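Local coordinates for protein glutaconate CoA-transferase subunit A (PDB 1POI) that catalyses the transfer of coenzyme A from acetyl-CoA to glutaconate or (R)-2-hydroxyglutarate, a step in bacterial glutamate degradation, at residues A[122-125]-A[129-132]; A[243-248]-A[288-293]; A[257-262]-A[296-301]. All coordinates share one frame; numbering follows the deposited sequence.

Contact 1: residues A[122-125]-A[129-132]; sequences TLMQ and LTDE
Thr-130 turns its methyl group onto the backbone of Met-124. Thr-130 CG2 lies 3.1 Å from Met-124 O. The same methyl meets the Met-124 side chain at its root, where Met-124 CB is 4.0 Å from Thr-130 CG2. Thr-130 CG2 stands anti to the carbonyl carbon, which leaves OG1 between the backbone N and the carbonyl carbon (chi1 57°). That hydroxyl is hydrogen-bonded to Tyr-153 OH and to Ser-127 O. An alanine here would remove CG2 and OG1, so the Met-124 carbonyl would probably be less closely covered and Tyr-153 OH and Ser-127 O lose a hydrogen-bonding partner. Beside the threonine, Leu-129 CB packs on Met-124 CB at 4.2 Å. The Met-124 chain then bends at chi3 and carries CE to 4.0 Å from Leu-129 O. Gln-125 directs its CB away from the helix and curls back along its own loop. Its NE2 donates to Thr-122 O at 2.8 Å, with the donor well above the carbonyl plane. No hydrogen bond joins the segments directly, but Ser-127 OG bonds to Met-124 O and Leu-129 N. The loop after strand 118-121 packs back on the short helix 128-131 it leads into, within the coenzyme A transferase family region.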
ATOM      1  N   THR A 122      18.762  15.579  34.067  1.00 20.03           N
ATOM      2  CA  THR A 122      20.024  15.286  34.722  1.00 22.18           C
ATOM      3  C   THR A 122      21.153  15.434  33.660  1.00 23.69           C
ATOM      4  O   THR A 122      22.119  14.667  33.647  1.00 26.25           O
ATOM      5  CB  THR A 122      19.982  13.874  35.301  1.00 21.49           C
ATOM      6  OG1 THR A 122      18.884  13.154  34.714  1.00 25.31           O
ATOM      7  CG2 THR A 122      19.817  13.927  36.801  1.00 16.44           C
ATOM      8  N   LEU A 123      21.046  16.463  32.814  1.00 21.77           N
ATOM      9  CA  LEU A 123      22.003  16.692  31.731  1.00 18.95           C
ATOM     10  C   LEU A 123      22.577  18.091  31.793  1.00 18.19           C
ATOM     11  O   LEU A 123      21.964  18.983  32.357  1.00 18.05           O
ATOM     12  CB  LEU A 123      21.308  16.506  30.364  1.00 16.85           C
ATOM     13  CG  LEU A 123      20.767  15.129  29.955  1.00 10.84           C
ATOM     14  CD1 LEU A 123      19.873  15.241  28.753  1.00  7.26           C
ATOM     15  CD2 LEU A 123      21.916  14.173  29.695  1.00 12.46           C
ATOM     16  N   MET A 124      23.731  18.273  31.156  1.00 17.81           N
ATOM     17  CA  MET A 124      24.438  19.555  31.080  1.00 16.37           C
ATOM     18  C   MET A 124      25.276  19.927  32.294  1.00 16.39           C
ATOM     19  O   MET A 124      26.107  20.829  32.204  1.00 15.36           O
ATOM     20  CB  MET A 124      23.490  20.699  30.730  1.00 13.01           C
ATOM     21  CG  MET A 124      22.803  20.547  29.394  1.00 16.37           C
ATOM     22  SD  MET A 124      21.754  21.956  28.932  1.00 16.98           S
ATOM     23  CE  MET A 124      21.816  22.888  30.407  1.00 20.83           C
ATOM     24  N   GLN A 125      25.117  19.204  33.398  1.00 16.51           N
ATOM     25  CA  GLN A 125      25.880  19.503  34.611  1.00 18.81           C
ATOM     26  C   GLN A 125      27.349  19.138  34.479  1.00 19.82           C
ATOM     27  O   GLN A 125      27.711  18.278  33.672  1.00 24.50           O
ATOM     28  CB  GLN A 125      25.284  18.788  35.839  1.00 19.75           C
ATOM     29  CG  GLN A 125      25.455  17.277  35.886  1.00 18.38           C
ATOM     30  CD  GLN A 125      24.380  16.521  35.117  1.00 22.64           C
ATOM     31  OE1 GLN A 125      23.605  17.109  34.366  1.00 25.31           O
ATOM     32  NE2 GLN A 125      24.324  15.210  35.312  1.00 21.37           N
ATOM     33  N   LEU A 129      28.403  23.893  29.831  1.00 16.62           N
ATOM     34  CA  LEU A 129      27.035  24.247  29.446  1.00 17.54           C
ATOM     35  C   LEU A 129      26.221  24.770  30.642  1.00 16.31           C
ATOM     36  O   LEU A 129      25.094  25.222  30.471  1.00 14.80           O
ATOM     37  CB  LEU A 129      26.342  23.059  28.781  1.00 17.33           C
ATOM     38  CG  LEU A 129      26.860  22.808  27.372  1.00 16.91           C
ATOM     39  CD1 LEU A 129      26.835  21.336  27.041  1.00 16.17           C
ATOM     40  CD2 LEU A 129      26.013  23.598  26.394  1.00 21.26           C
ATOM     41  N   THR A 130      26.762  24.606  31.852  1.00 15.51           N
ATOM     42  CA  THR A 130      26.129  25.126  33.055  1.00 15.94           C
ATOM     43  C   THR A 130      27.073  26.162  33.664  1.00 19.59           C
ATOM     44  O   THR A 130      26.646  27.105  34.344  1.00 24.39           O
ATOM     45  CB  THR A 130      25.815  24.052  34.120  1.00 13.68           C
ATOM     46  OG1 THR A 130      27.006  23.332  34.495  1.00 13.03           O
ATOM     47  CG2 THR A 130      24.705  23.134  33.650  1.00  7.00           C
ATOM     48  N   ASP A 131      28.363  25.988  33.424  1.00 17.95           N
ATOM     49  CA  ASP A 131      29.338  26.924  33.938  1.00 19.78           C
ATOM     50  C   ASP A 131      29.414  28.222  33.143  1.00 19.49           C
ATOM     51  O   ASP A 131      30.123  29.126  33.563  1.00 21.50           O
ATOM     52  CB  ASP A 131      30.732  26.290  33.975  1.00 24.05           C
ATOM     53  CG  ASP A 131      30.836  25.161  34.971  1.00 28.23           C
ATOM     54  OD1 ASP A 131      29.826  24.448  35.190  1.00 34.09           O
ATOM     55  OD2 ASP A 131      31.941  24.985  35.533  1.00 30.83           O
ATOM     56  N   GLU A 132      28.742  28.308  31.996  1.00 17.95           N
ATOM     57  CA  GLU A 132      28.787  29.518  31.168  1.00 18.82           C
ATOM     58  C   GLU A 132      27.434  29.891  30.562  1.00 20.11           C
ATOM     59  O   GLU A 132      26.797  29.060  29.909  1.00 21.70           O
ATOM     60  CB  GLU A 132      29.765  29.351  29.990  1.00 18.88           C
ATOM     61  CG  GLU A 132      31.236  29.136  30.322  1.00 22.66           C
ATOM     62  CD  GLU A 132      31.925  30.344  30.965  1.00 27.47           C
ATOM     63  OE1 GLU A 132      31.864  31.472  30.419  1.00 30.72           O
ATOM     64  OE2 GLU A 132      32.568  30.152  32.018  1.00 28.21           O
TER

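Contact 2: residues A[243-248]-A[288-293]; sequences GAHPSQ and DEYLNK
His-245 and Tyr-290 each hold their CG opposite the backbone N, with chi1 at -180° and 178°. Both rings are extended towards each other. They meet at their edges. His-245 ND1 and Tyr-290 OH form a hydrogen bond of 2.9 Å, in which either could be the donor. The ring planes are 74° apart and the pair is oblique. One water adds a second link: it donates to His-245 O and bonds to Tyr-290 OH at 2.8 Å. The tyrosine oxygen is thus held by both the ring and, through water, the backbone of one residue. The other histidine nitrogen, NE2, bonds to Asp-256, so the ring is gripped at both nitrogens and its rotation is fixed. Pro-246 follows a cis peptide bond, and its CB lies over the rim of one face of the His-245 ring, 3.7 Å above the plane. Its CD is 4.1 Å from Tyr-290 OH. Within the loop, Ala-244 O accepts from both N and OG of Ser-247, which reach it from the same face of its plane. The contact joins the loop after strand 236-239 to helix 287-294. Phe-259 of helix 257-266 packs against both rings, and Phe-36 of helix 32-40 meets Tyr-290.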
ATOM      1  N   GLY A 243       9.354  22.657  -1.608  1.00 17.78           N
ATOM      2  CA  GLY A 243       9.532  23.713  -0.631  1.00 13.89           C
ATOM      3  C   GLY A 243      10.659  23.490   0.360  1.00 12.82           C
ATOM      4  O   GLY A 243      11.007  24.404   1.113  1.00 15.90           O
ATOM      5  N   ALA A 244      11.224  22.288   0.388  1.00 12.17           N
ATOM      6  CA  ALA A 244      12.316  21.989   1.317  1.00 13.05           C
ATOM      7  C   ALA A 244      13.636  22.150   0.622  1.00 14.63           C
ATOM      8  O   ALA A 244      14.678  22.117   1.261  1.00 13.27           O
ATOM      9  CB  ALA A 244      12.195  20.560   1.865  1.00 13.09           C
ATOM     10  N   HIS A 245      13.592  22.337  -0.695  1.00 16.67           N
ATOM     11  CA  HIS A 245      14.807  22.469  -1.482  1.00 18.50           C
ATOM     12  C   HIS A 245      15.626  23.614  -0.939  1.00 17.23           C
ATOM     13  O   HIS A 245      15.085  24.682  -0.659  1.00 20.19           O
ATOM     14  CB  HIS A 245      14.469  22.688  -2.959  1.00 21.91           C
ATOM     15  CG  HIS A 245      15.673  22.827  -3.837  1.00 24.86           C
ATOM     16  ND1 HIS A 245      16.496  23.932  -3.808  1.00 26.97           N
ATOM     17  CD2 HIS A 245      16.200  21.995  -4.763  1.00 28.67           C
ATOM     18  CE1 HIS A 245      17.481  23.774  -4.672  1.00 27.61           C
ATOM     19  NE2 HIS A 245      17.323  22.609  -5.267  1.00 30.72           N
ATOM     20  N   PRO A 246      16.950  23.443  -0.852  1.00 15.86           N
ATOM     21  CA  PRO A 246      17.829  22.319  -1.197  1.00 18.31           C
ATOM     22  C   PRO A 246      17.919  21.117  -0.239  1.00 19.79           C
ATOM     23  O   PRO A 246      18.870  20.345  -0.337  1.00 19.22           O
ATOM     24  CB  PRO A 246      19.197  22.994  -1.225  1.00 20.02           C
ATOM     25  CG  PRO A 246      19.115  23.887  -0.054  1.00 15.10           C
ATOM     26  CD  PRO A 246      17.754  24.550  -0.312  1.00 16.21           C
ATOM     27  N   SER A 247      17.006  20.971   0.715  1.00 19.70           N
ATOM     28  CA  SER A 247      17.118  19.856   1.643  1.00 16.39           C
ATOM     29  C   SER A 247      16.245  18.684   1.221  1.00 16.47           C
ATOM     30  O   SER A 247      15.335  18.839   0.381  1.00 14.42           O
ATOM     31  CB  SER A 247      16.794  20.314   3.062  1.00 13.98           C
ATOM     32  OG  SER A 247      15.434  20.650   3.179  1.00 11.06           O
ATOM     33  N   GLN A 248      16.551  17.511   1.782  1.00 15.28           N
ATOM     34  CA  GLN A 248      15.817  16.268   1.484  1.00 14.84           C
ATOM     35  C   GLN A 248      14.360  16.367   1.905  1.00 14.92           C
ATOM     36  O   GLN A 248      13.955  17.292   2.597  1.00 21.29           O
ATOM     37  CB  GLN A 248      16.449  15.066   2.202  1.00  7.35           C
ATOM     38  CG  GLN A 248      17.928  15.018   2.068  1.00  9.28           C
ATOM     39  CD  GLN A 248      18.520  13.802   2.672  1.00 13.77           C
ATOM     40  OE1 GLN A 248      18.875  13.782   3.856  1.00 14.03           O
ATOM     41  NE2 GLN A 248      18.662  12.756   1.862  1.00 19.47           N
ATOM     42  N   ASP A 288       7.220  29.949  -7.163  1.00 14.03           N
ATOM     43  CA  ASP A 288       7.194  29.468  -8.514  1.00 15.17           C
ATOM     44  C   ASP A 288       8.459  29.960  -9.231  1.00 19.26           C
ATOM     45  O   ASP A 288       9.194  29.161  -9.789  1.00 24.53           O
ATOM     46  CB  ASP A 288       5.922  29.941  -9.210  1.00 12.48           C
ATOM     47  CG  ASP A 288       4.740  29.029  -8.928  1.00 12.93           C
ATOM     48  OD1 ASP A 288       4.893  28.076  -8.139  1.00 15.42           O
ATOM     49  OD2 ASP A 288       3.666  29.219  -9.523  1.00 13.89           O
ATOM     50  N   GLU A 289       8.769  31.250  -9.108  1.00 20.03           N
ATOM     51  CA  GLU A 289       9.954  31.841  -9.719  1.00 19.04           C
ATOM     52  C   GLU A 289      11.216  31.109  -9.335  1.00 18.55           C
ATOM     53  O   GLU A 289      12.171  31.037 -10.117  1.00 20.57           O
ATOM     54  CB  GLU A 289      10.111  33.305  -9.309  1.00 20.64           C
ATOM     55  CG  GLU A 289       9.038  34.194  -9.860  1.00 21.26           C
ATOM     56  CD  GLU A 289       9.552  35.536 -10.324  1.00 24.21           C
ATOM     57  OE1 GLU A 289      10.649  35.960  -9.895  1.00 25.09           O
ATOM     58  OE2 GLU A 289       8.841  36.165 -11.140  1.00 26.76           O
ATOM     59  N   TYR A 290      11.253  30.631  -8.104  1.00 15.66           N
ATOM     60  CA  TYR A 290      12.409  29.899  -7.615  1.00 15.67           C
ATOM     61  C   TYR A 290      12.502  28.565  -8.378  1.00 17.00           C
ATOM     62  O   TYR A 290      13.568  28.182  -8.868  1.00 19.00           O
ATOM     63  CB  TYR A 290      12.259  29.672  -6.109  1.00  7.05           C
ATOM     64  CG  TYR A 290      13.363  28.873  -5.448  1.00  6.57           C
ATOM     65  CD1 TYR A 290      14.545  29.480  -5.059  1.00  2.00           C
ATOM     66  CD2 TYR A 290      13.195  27.513  -5.148  1.00  5.83           C
ATOM     67  CE1 TYR A 290      15.523  28.780  -4.390  1.00  2.00           C
ATOM     68  CE2 TYR A 290      14.184  26.804  -4.475  1.00  2.00           C
ATOM     69  CZ  TYR A 290      15.341  27.447  -4.100  1.00  2.00           C
ATOM     70  OH  TYR A 290      16.332  26.758  -3.434  1.00  2.00           O
ATOM     71  N   LEU A 291      11.369  27.887  -8.520  1.00 16.57           N
ATOM     72  CA  LEU A 291      11.328  26.596  -9.212  1.00 16.49           C
ATOM     73  C   LEU A 291      11.746  26.746 -10.663  1.00 18.83           C
ATOM     74  O   LEU A 291      12.579  25.982 -11.177  1.00 22.26           O
ATOM     75  CB  LEU A 291       9.929  25.973  -9.122  1.00  7.33           C
ATOM     76  CG  LEU A 291       9.501  25.632  -7.689  1.00  6.65           C
ATOM     77  CD1 LEU A 291       8.132  25.008  -7.708  1.00  9.01           C
ATOM     78  CD2 LEU A 291      10.515  24.702  -7.004  1.00  4.84           C
ATOM     79  N   ASN A 292      11.201  27.764 -11.315  1.00 16.38           N
ATOM     80  CA  ASN A 292      11.516  27.993 -12.702  1.00 14.23           C
ATOM     81  C   ASN A 292      12.980  28.358 -12.909  1.00 15.13           C
ATOM     82  O   ASN A 292      13.634  27.858 -13.824  1.00 13.08           O
ATOM     83  CB  ASN A 292      10.546  28.998 -13.282  1.00 10.97           C
ATOM     84  CG  ASN A 292       9.218  28.371 -13.609  1.00 11.95           C
ATOM     85  OD1 ASN A 292       9.100  27.155 -13.625  1.00 22.14           O
ATOM     86  ND2 ASN A 292       8.218  29.181 -13.891  1.00 11.54           N
ATOM     87  N   LYS A 293      13.518  29.146 -11.990  1.00 16.86           N
ATOM     88  CA  LYS A 293      14.914  29.548 -12.058  1.00 17.07           C
ATOM     89  C   LYS A 293      15.743  28.279 -12.077  1.00 16.09           C
ATOM     90  O   LYS A 293      16.650  28.148 -12.884  1.00 21.58           O
ATOM     91  CB  LYS A 293      15.278  30.395 -10.836  1.00 19.16           C
ATOM     92  CG  LYS A 293      16.708  30.867 -10.806  1.00 21.41           C
ATOM     93  CD  LYS A 293      16.814  32.395 -10.728  1.00 19.95           C
ATOM     94  CE  LYS A 293      18.262  32.844 -10.913  1.00 20.98           C
ATOM     95  NZ  LYS A 293      19.153  32.230  -9.871  1.00 21.10           N
TER
HETATM   96  O   HOH W   1      16.140  27.723  -0.852  1.00 37.59           O

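Contact 3: residues A[257-262]-A[296-301]; sequences NPFLKV and ATRLIN
Arg-298 reaches across to Phe-259 with a single nitrogen, NH2, at the end of an extended chain. This is the close part of the contact. NH2 lies 3.5 Å from Phe-259 CB and 4.1 Å from Phe-259 CD2, near the plane of the ring and at its edge. The guanidinium therefore does not stack on the phenylalanine; the two planes are 68° apart. Phe-259 N sits in the guanidinium plane, 3.6 Å from NH2, without a hydrogen bond between them. Both groups turn instead to Asp-256, whose OD1 makes a salt bridge with NH2 and accepts a hydrogen bond from Phe-259 N. The shared carboxylate probably holds the guanidinium at the N-terminal turn of helix 257-266. The arginine CG is anti to the backbone N (chi1 172°), which points the chain toward helix 257-266. The looser side is at Pro-258, an exposed residue whose CB only comes within 4.0 Å of NH2. The backbones stay well apart, with Pro-258 CA and Arg-298 CA 10.7 Å apart. The contact bridges the first turn of helix 257-266 and the short helix 296-300. Helix 287-294 lies alongside, where Leu-291 touches Leu-299, and Phe-259 meets Trp-280 edge-to-face.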
ATOM      1  N   ASN A 257      22.973  18.807  -3.662  1.00 18.07           N
ATOM      2  CA  ASN A 257      24.372  19.032  -3.311  1.00 18.02           C
ATOM      3  C   ASN A 257      25.141  20.129  -4.033  1.00 19.41           C
ATOM      4  O   ASN A 257      26.048  20.732  -3.449  1.00 14.82           O
ATOM      5  CB  ASN A 257      25.153  17.751  -3.404  1.00 21.43           C
ATOM      6  CG  ASN A 257      25.860  17.452  -2.133  1.00 28.77           C
ATOM      7  OD1 ASN A 257      27.080  17.540  -2.078  1.00 32.94           O
ATOM      8  ND2 ASN A 257      25.119  17.029  -1.108  1.00 32.05           N
ATOM      9  N   PRO A 258      24.918  20.291  -5.355  1.00 22.07           N
ATOM     10  CA  PRO A 258      25.645  21.363  -6.051  1.00 21.76           C
ATOM     11  C   PRO A 258      25.227  22.695  -5.396  1.00 23.70           C
ATOM     12  O   PRO A 258      26.069  23.483  -4.938  1.00 23.04           O
ATOM     13  CB  PRO A 258      25.112  21.251  -7.477  1.00 20.26           C
ATOM     14  CG  PRO A 258      24.895  19.784  -7.631  1.00 21.99           C
ATOM     15  CD  PRO A 258      24.250  19.394  -6.322  1.00 22.34           C
ATOM     16  N   PHE A 259      23.911  22.897  -5.285  1.00 23.23           N
ATOM     17  CA  PHE A 259      23.349  24.096  -4.672  1.00 20.63           C
ATOM     18  C   PHE A 259      23.920  24.331  -3.264  1.00 20.60           C
ATOM     19  O   PHE A 259      24.446  25.400  -2.984  1.00 22.40           O
ATOM     20  CB  PHE A 259      21.840  23.975  -4.610  1.00 17.03           C
ATOM     21  CG  PHE A 259      21.151  25.252  -4.288  1.00 20.06           C
ATOM     22  CD1 PHE A 259      21.274  25.827  -3.028  1.00 19.50           C
ATOM     23  CD2 PHE A 259      20.355  25.882  -5.243  1.00 19.69           C
ATOM     24  CE1 PHE A 259      20.608  27.016  -2.720  1.00 20.35           C
ATOM     25  CE2 PHE A 259      19.683  27.075  -4.947  1.00 20.83           C
ATOM     26  CZ  PHE A 259      19.810  27.641  -3.686  1.00 19.66           C
ATOM     27  N   LEU A 260      23.859  23.328  -2.394  1.00 17.27           N
ATOM     28  CA  LEU A 260      24.389  23.503  -1.059  1.00 16.33           C
ATOM     29  C   LEU A 260      25.857  23.850  -1.095  1.00 17.71           C
ATOM     30  O   LEU A 260      26.377  24.402  -0.134  1.00 21.18           O
ATOM     31  CB  LEU A 260      24.211  22.254  -0.195  1.00 16.31           C
ATOM     32  CG  LEU A 260      22.844  21.732   0.245  1.00 16.17           C
ATOM     33  CD1 LEU A 260      23.082  20.474   1.039  1.00 13.47           C
ATOM     34  CD2 LEU A 260      22.071  22.744   1.061  1.00 13.48           C
ATOM     35  N   LYS A 261      26.552  23.472  -2.159  1.00 21.21           N
ATOM     36  CA  LYS A 261      27.984  23.775  -2.256  1.00 23.50           C
ATOM     37  C   LYS A 261      28.193  25.234  -2.632  1.00 21.72           C
ATOM     38  O   LYS A 261      29.144  25.868  -2.177  1.00 20.01           O
ATOM     39  CB  LYS A 261      28.689  22.864  -3.263  1.00 27.51           C
ATOM     40  CG  LYS A 261      28.815  21.419  -2.823  1.00 32.16           C
ATOM     41  CD  LYS A 261      30.082  20.806  -3.390  1.00 38.59           C
ATOM     42  CE  LYS A 261      30.004  19.282  -3.438  1.00 43.46           C
ATOM     43  NZ  LYS A 261      29.079  18.777  -4.509  1.00 47.67           N
ATOM     44  N   VAL A 262      27.298  25.754  -3.468  1.00 21.12           N
ATOM     45  CA  VAL A 262      27.349  27.150  -3.882  1.00 22.60           C
ATOM     46  C   VAL A 262      27.230  27.966  -2.611  1.00 24.24           C
ATOM     47  O   VAL A 262      28.132  28.733  -2.271  1.00 24.42           O
ATOM     48  CB  VAL A 262      26.167  27.511  -4.780  1.00 22.92           C
ATOM     49  CG1 VAL A 262      26.181  28.972  -5.094  1.00 21.14           C
ATOM     50  CG2 VAL A 262      26.218  26.698  -6.052  1.00 25.11           C
ATOM     51  N   ALA A 296      13.231  22.590 -14.878  1.00 11.83           N
ATOM     52  CA  ALA A 296      12.572  21.288 -14.830  1.00 10.82           C
ATOM     53  C   ALA A 296      13.479  20.105 -14.570  1.00 14.54           C
ATOM     54  O   ALA A 296      13.457  19.552 -13.471  1.00 21.51           O
ATOM     55  CB  ALA A 296      11.768  21.046 -16.106  1.00  7.29           C
ATOM     56  N   THR A 297      14.315  19.730 -15.534  1.00 13.17           N
ATOM     57  CA  THR A 297      15.159  18.548 -15.338  1.00 12.02           C
ATOM     58  C   THR A 297      15.958  18.533 -14.026  1.00 10.03           C
ATOM     59  O   THR A 297      16.084  17.498 -13.390  1.00 15.11           O
ATOM     60  CB  THR A 297      16.085  18.226 -16.582  1.00 11.14           C
ATOM     61  OG1 THR A 297      17.196  19.131 -16.637  1.00 12.05           O
ATOM     62  CG2 THR A 297      15.303  18.328 -17.890  1.00  3.55           C
ATOM     63  N   ARG A 298      16.377  19.698 -13.562  1.00  8.27           N
ATOM     64  CA  ARG A 298      17.168  19.797 -12.348  1.00  8.13           C
ATOM     65  C   ARG A 298      16.437  19.261 -11.156  1.00 10.57           C
ATOM     66  O   ARG A 298      17.049  18.662 -10.281  1.00 11.27           O
ATOM     67  CB  ARG A 298      17.560  21.252 -12.067  1.00  9.49           C
ATOM     68  CG  ARG A 298      18.219  21.423 -10.717  1.00  9.47           C
ATOM     69  CD  ARG A 298      19.032  22.699 -10.561  1.00  4.76           C
ATOM     70  NE  ARG A 298      19.907  22.545  -9.402  1.00  8.81           N
ATOM     71  CZ  ARG A 298      20.902  23.369  -9.096  1.00 12.06           C
ATOM     72  NH1 ARG A 298      21.158  24.419  -9.868  1.00 12.67           N
ATOM     73  NH2 ARG A 298      21.643  23.146  -8.011  1.00 11.57           N
ATOM     74  N   LEU A 299      15.139  19.535 -11.093  1.00 12.67           N
ATOM     75  CA  LEU A 299      14.301  19.083  -9.980  1.00 12.59           C
ATOM     76  C   LEU A 299      14.039  17.593 -10.085  1.00 14.64           C
ATOM     77  O   LEU A 299      14.137  16.857  -9.089  1.00 16.72           O
ATOM     78  CB  LEU A 299      12.988  19.870  -9.956  1.00  9.11           C
ATOM     79  CG  LEU A 299      13.189  21.377  -9.714  1.00  6.21           C
ATOM     80  CD1 LEU A 299      11.858  22.059  -9.786  1.00  2.00           C
ATOM     81  CD2 LEU A 299      13.912  21.634  -8.383  1.00  2.00           C
ATOM     82  N   ILE A 300      13.750  17.160 -11.312  1.00 15.77           N
ATOM     83  CA  ILE A 300      13.479  15.757 -11.649  1.00 12.14           C
ATOM     84  C   ILE A 300      14.640  14.849 -11.247  1.00 12.54           C
ATOM     85  O   ILE A 300      14.431  13.760 -10.713  1.00 14.39           O
ATOM     86  CB  ILE A 300      13.247  15.594 -13.153  1.00  8.98           C
ATOM     87  CG1 ILE A 300      11.923  16.253 -13.541  1.00  7.07           C
ATOM     88  CG2 ILE A 300      13.274  14.128 -13.531  1.00 13.08           C
ATOM     89  CD1 ILE A 300      11.506  16.035 -14.990  1.00  5.53           C
ATOM     90  N   ASN A 301      15.865  15.307 -11.455  1.00 10.22           N
ATOM     91  CA  ASN A 301      17.024  14.487 -11.116  1.00 12.35           C
ATOM     92  C   ASN A 301      17.354  14.430  -9.647  1.00 10.40           C
ATOM     93  O   ASN A 301      18.430  13.985  -9.265  1.00  8.97           O
ATOM     94  CB  ASN A 301      18.250  14.929 -11.917  1.00 15.95           C
ATOM     95  CG  ASN A 301      17.969  15.008 -13.406  1.00 22.98           C
ATOM     96  OD1 ASN A 301      18.707  15.648 -14.149  1.00 31.32           O
ATOM     97  ND2 ASN A 301      16.887  14.369 -13.851  1.00 27.02           N
TER

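In the fold
From the N terminus, contact 1 comes first. It closes a short loop between strand 118-121 and helix 128-131 and is complete before contact 2 opens. Contacts 2 and 3 lie on the opposite side of the chain's centre, with nearest atoms about 25 and 26 Å from contact 1. Their segments alternate along the chain, so the two long loops cross. Contact 2 ties the loop after strand 236-239, an outermost strand of the parallel sheet within this chain, to helix 287-294. Contact 3 ties helix 257-266 to helix 296-300. Their centres are 9 Å apart, and Pro-246 packs on Leu-260 where they touch. Both contacts also touch another copy of this protein.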